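Local structure of putative uncharacterized protein gbs0355 (Streptococcus agalactiae, 3OKZ) at residues 130-135 and 166-171; 248-253 and 258-263. The protein is of unknown function but belongs to the LytR/CpsA/Psr family, whose members probably transfer glycopolymers from lipid carriers to the cell wall. All coordinates share one frame; numbering follows the deposited sequence.

Interaction 1: residues 130-135 and 166-171; sequences ITVTNK and LVYSRM
Val132 packs over one face of the Tyr168 ring, a CH-pi contact that sets helix 162-168 on strand 130-134 within the LytR/CpsA/Psr family region. The CG of Tyr168 stands anti to the backbone N (chi1 -175°), which carries the ring away from the helix and across to the strand. Both methyls of Val132 meet the same face. CG2 sits 4.0 Å from the centroid of the Tyr168 ring and only 7° off its normal, while CG1 reaches the rim at Tyr168 CE2, 3.7 Å away. The branch point follows them, with Val132 CB 3.8 Å from Tyr168 CZ. A beta-branched residue suits this place: it favours an extended backbone and offers two methyls to a broad flat ring. The buried Val132 is also touched by Ile160 of the paired strand 156-160 and by Glu188 and Lys192 of helix 178-200.

Thr133 contributes its backbone here, since its side chain turns away from the helix and its hydroxyl pairs with Thr157. Its carbonyl lies obliquely to the ring, with Thr133 O 3.5 Å from Tyr168 OH, and the two are not directly hydrogen-bonded. Tyrosine suits the site because it joins an apolar face to a polar end that can reach a water beside the strand; the hydroxyl also has another hydrogen-bond partner. That water donates to Thr133 O at 2.7 Å, accepts from Lys135 N at 3.2 Å, and makes a weak link of 3.4 Å to Tyr168 OH.

Interaction 2: residues 248-253 and 258-263; sequences GEDATL and SYQILT
The beta hairpin of strands 241-252 and 258-261 lies at one edge of the large mixed sheet, with 258-261 as the edge strand. Hydrogen-bonded antiparallel pairs, Glu249 with Ile261 and Ala251 with Tyr259, alternate along it with the non-hydrogen-bonded pairs Asp250-Gln260 and Thr252-Ser258. In the first, Ile261 N donates to Glu249 O at 2.7 Å, almost straight at 174°, and Glu249 N returns a more bent bond to Ile261 O. In the other, Tyr259 N gives to Ala251 O at 2.7 Å, and Ala251 N donates to Tyr259 O at 3.1 Å.

Leu253 and Tyr259 cross at about a right angle, the leucine branch lying over the ring. Leu253 CD2 is 3.8 Å from the Tyr259 ring centroid and 13° off the normal, a CH-pi contact, and Lys84 makes a cation-pi interaction with the same ring. On the face that carries Tyr259, the small Ala251 fits beside Ile261, its CB 4.1 Å from Ile261 CD1.

Asp250, Thr252, Ser258 and Gln260 give the other face a polar character. Asp250 and Gln260 lie side by side with carboxylate and amide planes nearly perpendicular. The weak bond modelled from Gln260 NE2 to Asp250 OD1 is doubtful, being too short at 2.5 Å and strongly bent at 123°; Gln260 OE1 bonds to Tyr180. This chemistry is consistent with a hairpin held largely by its backbone bonds, with apolar contacts on the face of Ala251, Tyr259 and Ile261.

Interaction 1 comes first along the chain, and interaction 2 opens only after it has closed. Their centres are 27 Å apart and their nearest atoms about 14 Å, so they do not touch. They also belong to different sheets: 130-135 lies in a two-stranded antiparallel sheet, whereas the hairpin of 248-253 and 258-263 lies at one edge of the seven-stranded mixed sheet. Helix 178-200, between them in sequence, meets both: Glu188 and Lys192 pack on Val132, and Tyr180 bonds to Gln260. The two contacts thus lie in separate parts of the chain, both touched by this one long helix.

Interaction 1: residues 130-135 and 166-171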
ATOM      1  N   ILE A 130      -1.682 -15.925 -11.634  1.00 10.86           N
ATOM      2  CA  ILE A 130      -1.743 -14.808 -12.577  1.00  5.40           C
ATOM      3  C   ILE A 130      -0.603 -14.864 -13.580  1.00  9.47           C
ATOM      4  O   ILE A 130       0.400 -15.578 -13.376  1.00 10.63           O
ATOM      5  CB  ILE A 130      -1.655 -13.462 -11.882  1.00  3.07           C
ATOM      6  CG1 ILE A 130      -0.280 -13.311 -11.229  1.00  0.01           C
ATOM      7  CG2 ILE A 130      -2.790 -13.318 -10.877  1.00  7.91           C
ATOM      8  CD1 ILE A 130      -0.067 -11.959 -10.587  1.00  2.65           C
ATOM      9  N   THR A 131      -0.769 -14.077 -14.647  1.00 15.14           N
ATOM     10  CA  THR A 131       0.182 -13.983 -15.750  1.00 12.65           C
ATOM     11  C   THR A 131       0.930 -12.654 -15.777  1.00 11.08           C
ATOM     12  O   THR A 131       0.307 -11.603 -15.896  1.00 26.13           O
ATOM     13  CB  THR A 131      -0.568 -14.162 -17.095  1.00 11.82           C
ATOM     14  OG1 THR A 131      -0.973 -15.526 -17.224  1.00 25.21           O
ATOM     15  CG2 THR A 131       0.304 -13.786 -18.281  1.00  0.40           C
ATOM     16  N   VAL A 132       2.261 -12.705 -15.662  1.00 14.54           N
ATOM     17  CA  VAL A 132       3.093 -11.498 -15.715  1.00 23.75           C
ATOM     18  C   VAL A 132       4.238 -11.673 -16.698  1.00 24.79           C
ATOM     19  O   VAL A 132       4.649 -12.794 -16.990  1.00 29.98           O
ATOM     20  CB  VAL A 132       3.731 -11.134 -14.352  1.00  6.61           C
ATOM     21  CG1 VAL A 132       2.653 -10.720 -13.362  1.00  5.40           C
ATOM     22  CG2 VAL A 132       4.577 -12.300 -13.841  1.00  2.56           C
ATOM     23  N   THR A 133       4.762 -10.550 -17.180  1.00 21.86           N
ATOM     24  CA  THR A 133       5.862 -10.548 -18.147  1.00 15.75           C
ATOM     25  C   THR A 133       7.162 -10.000 -17.545  1.00 11.11           C
ATOM     26  O   THR A 133       7.204  -8.864 -17.068  1.00  7.98           O
ATOM     27  CB  THR A 133       5.497  -9.686 -19.387  1.00 29.30           C
ATOM     28  OG1 THR A 133       4.260 -10.146 -19.953  1.00 33.73           O
ATOM     29  CG2 THR A 133       6.597  -9.759 -20.429  1.00 17.76           C
ATOM     30  N   ASN A 134       8.217 -10.812 -17.571  1.00 10.47           N
ATOM     31  CA  ASN A 134       9.513 -10.407 -17.031  1.00 11.55           C
ATOM     32  C   ASN A 134      10.312  -9.723 -18.125  1.00 22.12           C
ATOM     33  O   ASN A 134      10.969 -10.376 -18.927  1.00 33.75           O
ATOM     34  CB  ASN A 134      10.278 -11.626 -16.514  1.00 18.83           C
ATOM     35  CG  ASN A 134      11.722 -11.309 -16.190  1.00 30.35           C
ATOM     36  OD1 ASN A 134      12.029 -10.245 -15.651  1.00 39.87           O
ATOM     37  ND2 ASN A 134      12.618 -12.234 -16.506  1.00 36.83           N
ATOM     38  N   LYS A 135      10.255  -8.400 -18.146  1.00 25.14           N
ATOM     39  CA  LYS A 135      10.936  -7.627 -19.177  1.00 27.62           C
ATOM     40  C   LYS A 135      12.447  -7.799 -19.178  1.00 22.10           C
ATOM     41  O   LYS A 135      13.111  -7.399 -20.128  1.00 22.01           O
ATOM     42  CB  LYS A 135      10.580  -6.142 -19.042  1.00 18.51           C
ATOM     43  CG  LYS A 135      10.916  -5.574 -17.673  1.00 41.01           C
ATOM     44  CD  LYS A 135      10.683  -4.074 -17.565  1.00 42.21           C
ATOM     45  CE  LYS A 135      11.115  -3.580 -16.189  1.00 37.90           C
ATOM     46  NZ  LYS A 135      10.990  -2.106 -16.032  1.00 39.19           N
ATOM     47  N   LEU A 166       5.051 -13.509  -5.146  1.00 21.83           N
ATOM     48  CA  LEU A 166       5.688 -12.821  -4.032  1.00 17.33           C
ATOM     49  C   LEU A 166       7.061 -12.318  -4.486  1.00 14.96           C
ATOM     50  O   LEU A 166       7.381 -11.137  -4.318  1.00 28.15           O
ATOM     51  CB  LEU A 166       5.837 -13.764  -2.836  1.00 21.22           C
ATOM     52  CG  LEU A 166       6.642 -13.254  -1.635  1.00 17.14           C
ATOM     53  CD1 LEU A 166       6.054 -11.957  -1.139  1.00 28.63           C
ATOM     54  CD2 LEU A 166       6.628 -14.285  -0.525  1.00 13.80           C
ATOM     55  N   VAL A 167       7.854 -13.214  -5.076  1.00  4.51           N
ATOM     56  CA  VAL A 167       9.189 -12.871  -5.562  1.00  2.45           C
ATOM     57  C   VAL A 167       9.125 -11.746  -6.599  1.00 15.06           C
ATOM     58  O   VAL A 167       9.963 -10.840  -6.599  1.00 18.66           O
ATOM     59  CB  VAL A 167       9.905 -14.113  -6.176  1.00 15.44           C
ATOM     60  CG1 VAL A 167      11.307 -13.730  -6.670  1.00  4.36           C
ATOM     61  CG2 VAL A 167      10.021 -15.224  -5.126  1.00 20.47           C
ATOM     62  N   TYR A 168       8.115 -11.790  -7.463  1.00 10.00           N
ATOM     63  CA  TYR A 168       7.943 -10.778  -8.489  1.00  0.01           C
ATOM     64  C   TYR A 168       7.649  -9.392  -7.927  1.00 12.19           C
ATOM     65  O   TYR A 168       7.982  -8.380  -8.544  1.00 27.22           O
ATOM     66  CB  TYR A 168       6.814 -11.188  -9.422  1.00  0.01           C
ATOM     67  CG  TYR A 168       6.601 -10.266 -10.608  1.00  3.50           C
ATOM     68  CD1 TYR A 168       7.495 -10.251 -11.674  1.00  5.30           C
ATOM     69  CD2 TYR A 168       5.485  -9.433 -10.672  1.00 17.42           C
ATOM     70  CE1 TYR A 168       7.280  -9.442 -12.773  1.00  9.74           C
ATOM     71  CE2 TYR A 168       5.263  -8.611 -11.776  1.00  9.63           C
ATOM     72  CZ  TYR A 168       6.162  -8.629 -12.819  1.00 10.08           C
ATOM     73  OH  TYR A 168       5.917  -7.857 -13.928  1.00 20.81           O
ATOM     74  N   SER A 169       7.025  -9.325  -6.760  1.00 14.29           N
ATOM     75  CA  SER A 169       6.714  -8.020  -6.184  1.00 11.36           C
ATOM     76  C   SER A 169       7.692  -7.560  -5.110  1.00 18.20           C
ATOM     77  O   SER A 169       7.483  -6.521  -4.485  1.00 17.05           O
ATOM     78  CB  SER A 169       5.299  -8.020  -5.619  1.00  0.01           C
ATOM     79  OG  SER A 169       5.141  -9.077  -4.699  1.00 14.98           O
ATOM     80  N   ARG A 170       8.755  -8.325  -4.884  1.00 17.81           N
ATOM     81  CA  ARG A 170       9.749  -7.924  -3.896  1.00 15.23           C
ATOM     82  C   ARG A 170      11.051  -7.504  -4.577  1.00 14.10           C
ATOM     83  O   ARG A 170      11.776  -6.647  -4.078  1.00 14.78           O
ATOM     84  CB  ARG A 170      10.036  -9.073  -2.932  1.00 20.22           C
ATOM     85  CG  ARG A 170       9.107  -9.166  -1.730  1.00 31.79           C
ATOM     86  CD  ARG A 170       9.395 -10.447  -0.960  1.00 39.72           C
ATOM     87  NE  ARG A 170       8.958 -10.382   0.430  1.00 51.07           N
ATOM     88  CZ  ARG A 170       9.408  -9.495   1.311  1.00 58.67           C
ATOM     89  NH1 ARG A 170      10.310  -8.592   0.943  1.00 53.04           N
ATOM     90  NH2 ARG A 170       8.958  -9.512   2.558  1.00 64.24           N
HETATM   91  N   MSE A 171      11.335  -8.116  -5.725  1.00 11.22           N
HETATM   92  CA  MSE A 171      12.556  -7.834  -6.473  1.00  8.44           C
HETATM   93  C   MSE A 171      12.815  -6.335  -6.504  1.00 10.60           C
HETATM   94  O   MSE A 171      11.910  -5.536  -6.743  1.00 25.11           O
HETATM   95  CB  MSE A 171      12.453  -8.400  -7.894  1.00 12.39           C
HETATM   96  CG  MSE A 171      13.796  -8.478  -8.615  1.00 18.77           C
HETATM   97 SE   MSE A 171      14.617  -6.769  -9.156  1.00 39.83          SE
HETATM   98  CE  MSE A 171      13.999  -6.710 -10.990  1.00 38.03           C
TER
HETATM   99  O   HOH W   1       8.742  -7.104 -15.626  1.00  7.75           O

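Interaction 2: residues 248-253 and 258-263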
ATOM      1  N   GLY A 248       9.550  11.450  -3.800  1.00 16.54           N
ATOM      2  CA  GLY A 248      10.261  12.699  -3.598  1.00 41.05           C
ATOM      3  C   GLY A 248      11.659  12.622  -4.193  1.00 42.00           C
ATOM      4  O   GLY A 248      12.024  11.608  -4.791  1.00 36.36           O
ATOM      5  N   GLU A 249      12.443  13.688  -4.049  1.00 38.80           N
ATOM      6  CA  GLU A 249      13.805  13.691  -4.564  1.00 36.08           C
ATOM      7  C   GLU A 249      14.674  12.885  -3.612  1.00 21.82           C
ATOM      8  O   GLU A 249      14.415  12.852  -2.417  1.00 17.21           O
ATOM      9  CB  GLU A 249      14.345  15.115  -4.663  1.00 44.13           C
ATOM     10  CG  GLU A 249      14.600  15.586  -6.092  1.00 56.20           C
ATOM     11  CD  GLU A 249      13.321  15.916  -6.835  1.00 65.46           C
ATOM     12  OE1 GLU A 249      12.389  15.080  -6.815  1.00 70.22           O
ATOM     13  OE2 GLU A 249      13.252  17.012  -7.442  1.00 64.10           O
ATOM     14  N   ASP A 250      15.697  12.228  -4.145  1.00 20.56           N
ATOM     15  CA  ASP A 250      16.601  11.423  -3.329  1.00 24.05           C
ATOM     16  C   ASP A 250      17.544  12.319  -2.539  1.00 29.58           C
ATOM     17  O   ASP A 250      17.885  13.419  -2.974  1.00 36.80           O
ATOM     18  CB  ASP A 250      17.425  10.487  -4.211  1.00 31.19           C
ATOM     19  CG  ASP A 250      16.599   9.378  -4.821  1.00 37.94           C
ATOM     20  OD1 ASP A 250      16.284   8.406  -4.102  1.00 49.55           O
ATOM     21  OD2 ASP A 250      16.261   9.486  -6.020  1.00 33.34           O
ATOM     22  N   ALA A 251      17.968  11.844  -1.376  1.00 31.32           N
ATOM     23  CA  ALA A 251      18.875  12.613  -0.543  1.00 34.53           C
ATOM     24  C   ALA A 251      19.584  11.687   0.442  1.00 34.37           C
ATOM     25  O   ALA A 251      19.036  10.653   0.827  1.00 38.05           O
ATOM     26  CB  ALA A 251      18.100  13.678   0.204  1.00 33.38           C
ATOM     27  N   THR A 252      20.810  12.042   0.826  1.00 26.54           N
ATOM     28  CA  THR A 252      21.569  11.244   1.793  1.00 27.69           C
ATOM     29  C   THR A 252      21.784  12.137   3.010  1.00 31.95           C
ATOM     30  O   THR A 252      22.158  13.302   2.870  1.00 42.45           O
ATOM     31  CB  THR A 252      22.932  10.802   1.225  1.00 29.20           C
ATOM     32  OG1 THR A 252      22.732  10.101  -0.011  1.00 24.43           O
ATOM     33  CG2 THR A 252      23.641   9.879   2.211  1.00 36.83           C
ATOM     34  N   LEU A 253      21.545  11.601   4.202  1.00 35.06           N
ATOM     35  CA  LEU A 253      21.676  12.391   5.423  1.00 44.47           C
ATOM     36  C   LEU A 253      22.920  12.137   6.266  1.00 54.14           C
ATOM     37  O   LEU A 253      23.778  11.335   5.896  1.00 58.74           O
ATOM     38  CB  LEU A 253      20.426  12.200   6.284  1.00 41.96           C
ATOM     39  CG  LEU A 253      19.207  13.040   5.902  1.00 28.11           C
ATOM     40  CD1 LEU A 253      19.004  13.045   4.396  1.00 17.91           C
ATOM     41  CD2 LEU A 253      17.986  12.495   6.623  1.00 26.97           C
ATOM     42  N   SER A 258      20.158   6.570   2.877  1.00 44.79           N
ATOM     43  CA  SER A 258      19.539   7.330   1.798  1.00 41.82           C
ATOM     44  C   SER A 258      18.024   7.464   1.992  1.00 36.37           C
ATOM     45  O   SER A 258      17.327   6.498   2.318  1.00 28.79           O
ATOM     46  CB  SER A 258      19.842   6.675   0.441  1.00 45.47           C
ATOM     47  OG  SER A 258      19.269   5.386   0.337  1.00 52.29           O
ATOM     48  N   TYR A 259      17.528   8.679   1.777  1.00 38.96           N
ATOM     49  CA  TYR A 259      16.114   8.993   1.940  1.00 34.35           C
ATOM     50  C   TYR A 259      15.423   9.509   0.668  1.00 24.90           C
ATOM     51  O   TYR A 259      16.022   9.608  -0.402  1.00 25.82           O
ATOM     52  CB  TYR A 259      15.952  10.048   3.045  1.00 26.73           C
ATOM     53  CG  TYR A 259      16.293   9.566   4.438  1.00 25.42           C
ATOM     54  CD1 TYR A 259      17.606   9.231   4.797  1.00 26.03           C
ATOM     55  CD2 TYR A 259      15.294   9.416   5.392  1.00 22.18           C
ATOM     56  CE1 TYR A 259      17.901   8.753   6.076  1.00 26.84           C
ATOM     57  CE2 TYR A 259      15.578   8.943   6.669  1.00 19.20           C
ATOM     58  CZ  TYR A 259      16.874   8.612   7.009  1.00 22.83           C
ATOM     59  OH  TYR A 259      17.109   8.143   8.281  1.00 20.66           O
ATOM     60  N   GLN A 260      14.147   9.838   0.825  1.00 18.79           N
ATOM     61  CA  GLN A 260      13.316  10.382  -0.238  1.00 25.56           C
ATOM     62  C   GLN A 260      12.647  11.610   0.383  1.00 18.53           C
ATOM     63  O   GLN A 260      11.912  11.492   1.374  1.00 21.74           O
ATOM     64  CB  GLN A 260      12.229   9.382  -0.640  1.00 30.60           C
ATOM     65  CG  GLN A 260      12.713   8.029  -1.127  1.00 37.16           C
ATOM     66  CD  GLN A 260      13.293   8.079  -2.522  1.00 43.75           C
ATOM     67  OE1 GLN A 260      12.745   8.733  -3.408  1.00 48.39           O
ATOM     68  NE2 GLN A 260      14.400   7.373  -2.730  1.00 47.48           N
ATOM     69  N   ILE A 261      12.902  12.784  -0.182  1.00 13.59           N
ATOM     70  CA  ILE A 261      12.308  14.010   0.342  1.00 19.13           C
ATOM     71  C   ILE A 261      11.358  14.634  -0.675  1.00 22.15           C
ATOM     72  O   ILE A 261      11.768  15.066  -1.749  1.00 31.18           O
ATOM     73  CB  ILE A 261      13.403  15.021   0.741  1.00 18.87           C
ATOM     74  CG1 ILE A 261      14.323  14.366   1.774  1.00 20.36           C
ATOM     75  CG2 ILE A 261      12.778  16.297   1.280  1.00 14.33           C
ATOM     76  CD1 ILE A 261      15.165  15.321   2.567  1.00 20.50           C
ATOM     77  N   LEU A 262      10.082  14.665  -0.309  1.00 21.32           N
ATOM     78  CA  LEU A 262       9.013  15.200  -1.150  1.00 18.82           C
ATOM     79  C   LEU A 262       9.021  16.720  -1.248  1.00 11.53           C
ATOM     80  O   LEU A 262       9.400  17.402  -0.305  1.00 12.42           O
ATOM     81  CB  LEU A 262       7.662  14.754  -0.586  1.00 11.07           C
ATOM     82  CG  LEU A 262       7.491  13.251  -0.406  1.00 14.33           C
ATOM     83  CD1 LEU A 262       6.258  12.958   0.396  1.00 11.87           C
ATOM     84  CD2 LEU A 262       7.406  12.596  -1.765  1.00 25.49           C
ATOM     85  N   THR A 263       8.606  17.245  -2.393  1.00 12.99           N
ATOM     86  CA  THR A 263       8.531  18.689  -2.565  1.00 16.29           C
ATOM     87  C   THR A 263       7.126  19.153  -2.238  1.00 25.44           C
ATOM     88  O   THR A 263       6.171  18.375  -2.336  1.00 19.78           O
ATOM     89  CB  THR A 263       8.822  19.136  -4.006  1.00 12.64           C
ATOM     90  OG1 THR A 263       8.366  18.142  -4.936  1.00 14.00           O
ATOM     91  CG2 THR A 263      10.293  19.391  -4.175  1.00 21.61           C
TER